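Local coordinates for immune protein (Enterobacter cloacae, PDB 6D7Y) that probably acts as the immunity protein of a contact-dependent growth inhibition system, binding the toxic C-terminal tip of CdiA and protecting the cell that makes it, at residues 70-82 / 109-121. Residues are numbered along the deposited sequence; the frame is centred on the assembly and turned at random.
Sequences EGFSVKDGLKLPV and GKVMLEFQKYMNG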
loop_
_atom_site.group_PDB
_atom_site.type_symbol
_atom_site.label_atom_id
_atom_site.label_comp_id
_atom_site.label_asym_id
_atom_site.label_seq_id
_atom_site.Cartn_x
_atom_site.Cartn_y
_atom_site.Cartn_z
ATOM N N GLU B 70 11.533 2.291 -4.300
ATOM C CA GLU B 70 12.803 1.783 -3.793
ATOM C C GLU B 70 13.158 2.465 -2.486
ATOM O O GLU B 70 12.967 3.688 -2.338
ATOM C CB GLU B 70 13.924 2.027 -4.808
ATOM C CG GLU B 70 15.297 1.643 -4.285
ATOM C CD GLU B 70 16.398 1.917 -5.275
ATOM O OE1 GLU B 70 16.129 1.911 -6.499
ATOM O OE2 GLU B 70 17.543 2.126 -4.825
ATOM N N GLY B 71 13.709 1.678 -1.563
ATOM C CA GLY B 71 14.166 2.176 -0.271
ATOM C C GLY B 71 13.034 2.678 0.602
ATOM O O GLY B 71 13.062 3.813 1.053
ATOM N N PHE B 72 12.039 1.831 0.843
ATOM C CA PHE B 72 10.895 2.217 1.664
ATOM C C PHE B 72 11.173 1.911 3.131
ATOM O O PHE B 72 11.366 0.760 3.476
ATOM C CB PHE B 72 9.639 1.460 1.222
ATOM C CG PHE B 72 8.421 1.833 2.006
ATOM C CD1 PHE B 72 7.704 2.977 1.683
ATOM C CD2 PHE B 72 8.011 1.073 3.097
ATOM C CE1 PHE B 72 6.588 3.349 2.416
ATOM C CE2 PHE B 72 6.890 1.440 3.830
ATOM C CZ PHE B 72 6.180 2.578 3.491
ATOM N N SER B 73 11.209 2.940 3.981
ATOM C CA SER B 73 11.461 2.738 5.412
ATOM C C SER B 73 10.109 2.594 6.086
ATOM O O SER B 73 9.245 3.449 5.924
ATOM C CB SER B 73 12.241 3.908 6.014
ATOM O OG SER B 73 11.517 5.116 5.893
ATOM N N VAL B 74 9.924 1.519 6.834
ATOM C CA VAL B 74 8.641 1.264 7.479
ATOM C C VAL B 74 8.566 1.974 8.833
ATOM O O VAL B 74 7.772 2.910 9.017
ATOM C CB VAL B 74 8.403 -0.254 7.643
ATOM C CG1 VAL B 74 6.986 -0.532 8.122
ATOM C CG2 VAL B 74 8.648 -0.966 6.317
ATOM N N LYS B 75 9.420 1.550 9.758
ATOM C CA LYS B 75 9.424 2.096 11.104
ATOM C C LYS B 75 10.756 1.754 11.745
ATOM O O LYS B 75 11.399 0.782 11.348
ATOM C CB LYS B 75 8.312 1.413 11.901
ATOM C CG LYS B 75 7.918 2.013 13.245
ATOM C CD LYS B 75 6.970 3.191 13.125
ATOM C CE LYS B 75 6.388 3.522 14.494
ATOM N NZ LYS B 75 5.296 4.529 14.419
ATOM N N ASP B 76 11.161 2.563 12.724
ATOM C CA ASP B 76 12.396 2.362 13.501
ATOM C C ASP B 76 13.652 1.943 12.706
ATOM O O ASP B 76 14.460 1.140 13.182
ATOM C CB ASP B 76 12.122 1.358 14.638
ATOM C CG ASP B 76 11.064 1.853 15.630
ATOM O OD1 ASP B 76 10.867 3.084 15.764
ATOM O OD2 ASP B 76 10.446 1.000 16.304
ATOM N N GLY B 77 13.805 2.488 11.503
ATOM C CA GLY B 77 14.970 2.199 10.671
ATOM C C GLY B 77 14.920 1.011 9.719
ATOM O O GLY B 77 15.741 0.954 8.805
ATOM N N LEU B 78 13.996 0.059 9.899
ATOM C CA LEU B 78 13.967 -1.084 8.962
ATOM C C LEU B 78 13.454 -0.577 7.606
ATOM O O LEU B 78 12.480 0.193 7.543
ATOM C CB LEU B 78 13.207 -2.306 9.508
ATOM C CG LEU B 78 11.717 -2.397 9.813
ATOM C CD1 LEU B 78 10.874 -2.349 8.547
ATOM C CD2 LEU B 78 11.455 -3.719 10.531
ATOM N N LYS B 79 14.130 -1.002 6.537
ATOM C CA LYS B 79 13.853 -0.522 5.190
ATOM C C LYS B 79 13.782 -1.679 4.181
ATOM O O LYS B 79 14.652 -2.550 4.155
ATOM C CB LYS B 79 14.985 0.447 4.828
ATOM C CG LYS B 79 14.711 1.464 3.734
ATOM C CD LYS B 79 15.880 2.443 3.659
ATOM C CE LYS B 79 15.586 3.663 2.800
ATOM N NZ LYS B 79 16.705 4.652 2.817
ATOM N N LEU B 80 12.738 -1.677 3.356
ATOM C CA LEU B 80 12.534 -2.720 2.346
ATOM C C LEU B 80 13.195 -2.259 1.041
ATOM O O LEU B 80 12.952 -1.125 0.605
ATOM C CB LEU B 80 11.040 -2.923 2.121
ATOM C CG LEU B 80 10.227 -3.125 3.405
ATOM C CD1 LEU B 80 8.742 -3.250 3.091
ATOM C CD2 LEU B 80 10.718 -4.340 4.182
ATOM N N PRO B 81 14.021 -3.121 0.408
ATOM C CA PRO B 81 14.671 -2.724 -0.866
ATOM C C PRO B 81 13.712 -2.323 -2.006
ATOM O O PRO B 81 13.942 -1.270 -2.623
ATOM C CB PRO B 81 15.472 -3.968 -1.264
ATOM C CG PRO B 81 15.713 -4.696 0.015
ATOM C CD PRO B 81 14.517 -4.425 0.891
ATOM N N VAL B 82 12.666 -3.134 -2.287
ATOM C CA VAL B 82 11.718 -2.793 -3.370
ATOM C C VAL B 82 10.265 -3.152 -3.017
ATOM O O VAL B 82 9.985 -4.287 -2.650
ATOM C CB VAL B 82 12.058 -3.504 -4.700
ATOM C CG1 VAL B 82 11.142 -2.983 -5.810
ATOM C CG2 VAL B 82 13.523 -3.295 -5.090
ATOM N N GLY B 109 7.333 -11.393 9.749
ATOM C CA GLY B 109 6.559 -11.099 10.958
ATOM C C GLY B 109 7.009 -9.849 11.668
ATOM O O GLY B 109 6.195 -9.107 12.211
ATOM N N LYS B 110 8.316 -9.599 11.668
ATOM C CA LYS B 110 8.869 -8.398 12.316
ATOM C C LYS B 110 8.462 -7.148 11.552
ATOM O O LYS B 110 8.025 -6.159 12.159
ATOM C CB LYS B 110 10.387 -8.525 12.452
ATOM C CG LYS B 110 10.784 -9.653 13.388
ATOM C CD LYS B 110 12.297 -9.834 13.460
ATOM C CE LYS B 110 12.677 -10.903 14.475
ATOM N NZ LYS B 110 14.138 -11.180 14.427
ATOM N N VAL B 111 8.546 -7.224 10.221
ATOM C CA VAL B 111 8.146 -6.131 9.322
ATOM C C VAL B 111 6.645 -5.868 9.457
ATOM O O VAL B 111 6.192 -4.712 9.503
ATOM C CB VAL B 111 8.497 -6.481 7.854
ATOM C CG1 VAL B 111 7.911 -5.467 6.877
ATOM C CG2 VAL B 111 10.004 -6.573 7.695
HETATM N N MSE B 112 5.872 -6.942 9.562
HETATM C CA MSE B 112 4.427 -6.811 9.712
HETATM C C MSE B 112 4.036 -6.042 10.954
HETATM O O MSE B 112 3.130 -5.198 10.905
HETATM C CB MSE B 112 3.784 -8.199 9.715
HETATM C CG MSE B 112 3.875 -8.823 8.334
HETATM SE SE MSE B 112 2.514 -7.967 7.196
HETATM C CE MSE B 112 2.932 -8.842 5.515
ATOM N N LEU B 113 4.674 -6.344 12.085
ATOM C CA LEU B 113 4.373 -5.640 13.333
ATOM C C LEU B 113 4.735 -4.163 13.241
ATOM O O LEU B 113 4.040 -3.316 13.808
ATOM C CB LEU B 113 4.998 -6.315 14.555
ATOM C CG LEU B 113 4.374 -7.644 15.008
ATOM C CD1 LEU B 113 5.114 -8.169 16.223
ATOM C CD2 LEU B 113 2.896 -7.491 15.350
ATOM N N GLU B 114 5.794 -3.845 12.507
ATOM C CA GLU B 114 6.164 -2.449 12.296
ATOM C C GLU B 114 5.120 -1.775 11.409
ATOM O O GLU B 114 4.746 -0.632 11.669
ATOM C CB GLU B 114 7.579 -2.317 11.725
ATOM C CG GLU B 114 8.679 -2.742 12.690
ATOM C CD GLU B 114 8.812 -1.875 13.947
ATOM O OE1 GLU B 114 9.717 -2.172 14.758
ATOM O OE2 GLU B 114 8.043 -0.903 14.157
ATOM N N PHE B 115 4.630 -2.476 10.378
ATOM C CA PHE B 115 3.566 -1.908 9.542
ATOM C C PHE B 115 2.305 -1.670 10.351
ATOM O O PHE B 115 1.644 -0.637 10.184
ATOM C CB PHE B 115 3.218 -2.793 8.341
ATOM C CG PHE B 115 3.984 -2.466 7.096
ATOM C CD1 PHE B 115 3.679 -1.312 6.384
ATOM C CD2 PHE B 115 4.943 -3.322 6.600
ATOM C CE1 PHE B 115 4.349 -0.993 5.216
ATOM C CE2 PHE B 115 5.610 -3.019 5.423
ATOM C CZ PHE B 115 5.312 -1.850 4.729
ATOM N N GLN B 116 1.956 -2.634 11.211
ATOM C CA GLN B 116 0.753 -2.491 12.057
ATOM C C GLN B 116 0.816 -1.192 12.878
ATOM O O GLN B 116 -0.169 -0.444 12.973
ATOM C CB GLN B 116 0.557 -3.702 12.998
ATOM C CG GLN B 116 -0.775 -3.639 13.768
ATOM C CD GLN B 116 -0.979 -4.758 14.782
ATOM O OE1 GLN B 116 -0.028 -5.217 15.416
ATOM N NE2 GLN B 116 -2.249 -5.181 14.971
ATOM N N LYS B 117 1.970 -0.943 13.490
ATOM C CA LYS B 117 2.168 0.272 14.291
ATOM C C LYS B 117 2.050 1.539 13.447
ATOM O O LYS B 117 1.356 2.494 13.828
ATOM C CB LYS B 117 3.544 0.263 14.955
ATOM C CG LYS B 117 3.765 -0.830 15.981
ATOM C CD LYS B 117 5.212 -0.795 16.459
ATOM C CE LYS B 117 5.516 -1.902 17.453
ATOM N NZ LYS B 117 4.680 -1.761 18.674
ATOM N N TYR B 118 2.766 1.548 12.325
ATOM C CA TYR B 118 2.755 2.658 11.382
ATOM C C TYR B 118 1.357 3.006 10.877
ATOM O O TYR B 118 0.945 4.170 10.922
ATOM C CB TYR B 118 3.678 2.370 10.183
ATOM C CG TYR B 118 3.505 3.386 9.079
ATOM C CD1 TYR B 118 3.891 4.707 9.268
ATOM C CD2 TYR B 118 2.938 3.035 7.861
ATOM C CE1 TYR B 118 3.715 5.658 8.279
ATOM C CE2 TYR B 118 2.762 3.977 6.860
ATOM C CZ TYR B 118 3.154 5.287 7.076
ATOM O OH TYR B 118 2.982 6.243 6.102
HETATM N N MSE B 119 0.622 1.993 10.429
HETATM C CA MSE B 119 -0.732 2.180 9.873
HETATM C C MSE B 119 -1.699 2.626 10.923
HETATM O O MSE B 119 -2.504 3.530 10.689
HETATM C CB MSE B 119 -1.206 0.873 9.212
HETATM C CG MSE B 119 -0.366 0.572 7.978
HETATM SE SE MSE B 119 -0.623 -1.290 7.377
HETATM C CE MSE B 119 -1.672 -0.821 5.784
ATOM N N ASN B 120 -1.634 2.005 12.095
ATOM C CA ASN B 120 -2.531 2.388 13.194
ATOM C C ASN B 120 -2.290 3.854 13.555
ATOM O O ASN B 120 -3.227 4.601 13.836
ATOM C CB ASN B 120 -2.281 1.533 14.427
ATOM C CG ASN B 120 -3.262 1.831 15.537
ATOM O OD1 ASN B 120 -4.472 1.710 15.361
ATOM N ND2 ASN B 120 -2.743 2.192 16.694
ATOM N N GLY B 121 -1.021 4.245 13.538
ATOM C CA GLY B 121 -0.622 5.602 13.851
ATOM C C GLY B 121 -1.172 6.665 12.918
ATOM O O GLY B 121 -1.349 7.794 13.338
#
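Val74 and Phe115 form the centre of this contact through a CH-pi interaction. Val74 CG1 stands over the middle of the Phe115 ring, 3.6 Å from its centroid and only 6° off the ring normal. CG1 lies anti to the backbone N, while the second branch, CG2, reaches Phe115 CE2 and CZ, at 3.8 Å from CE2.

Apolar contacts surround that pair. Phe72 CE2 approaches Phe115 CZ at 3.8 Å, the two side chains crossing obliquely. Leu80 divides its methyls: CD1 sits at the edge of the Phe115 ring, near its plane and 3.9 Å from CE2, whereas CD2 meets Val111 CG1 tip to tip at 4.1 Å. Leu78 CD2 packs on the aliphatic part of Glu114, 3.6 Å from CG.

The polar contacts are less favourable. Bent at chi2, Glu114 brings OE2 to 3.1 Å from Lys75 CG, against the lysine's aliphatic stem and not its ammonium. OE2 is buried here without a polar partner. Asp76 adds a like charge, OD2 lying 3.6 Å from Glu114 OE1 with the carboxylate planes 83° apart; its position is uncertain because it is poorly ordered. The pairing may raise the proton affinity of one acid, partly offset by the ammonium groups of Lys75 and Lys117 nearby.

The type I' turn from Lys75 to Leu78 closes the end of neighbouring sheet strands 63-75 and 78-90, and strand 72-75 runs at 79° to helix 109-121. Lys27 makes cation-pi contacts with Phe72 and Tyr118, whose hydroxyl is hydrogen-bonded to Glu23 of helix 17-25. Helix 105-126 packs on a face of the antiparallel sheet: on the sheet side, Phe115 touches Val7 of strand 3-10, and Val111, like Leu80, touches Phe100 of strand 93-102.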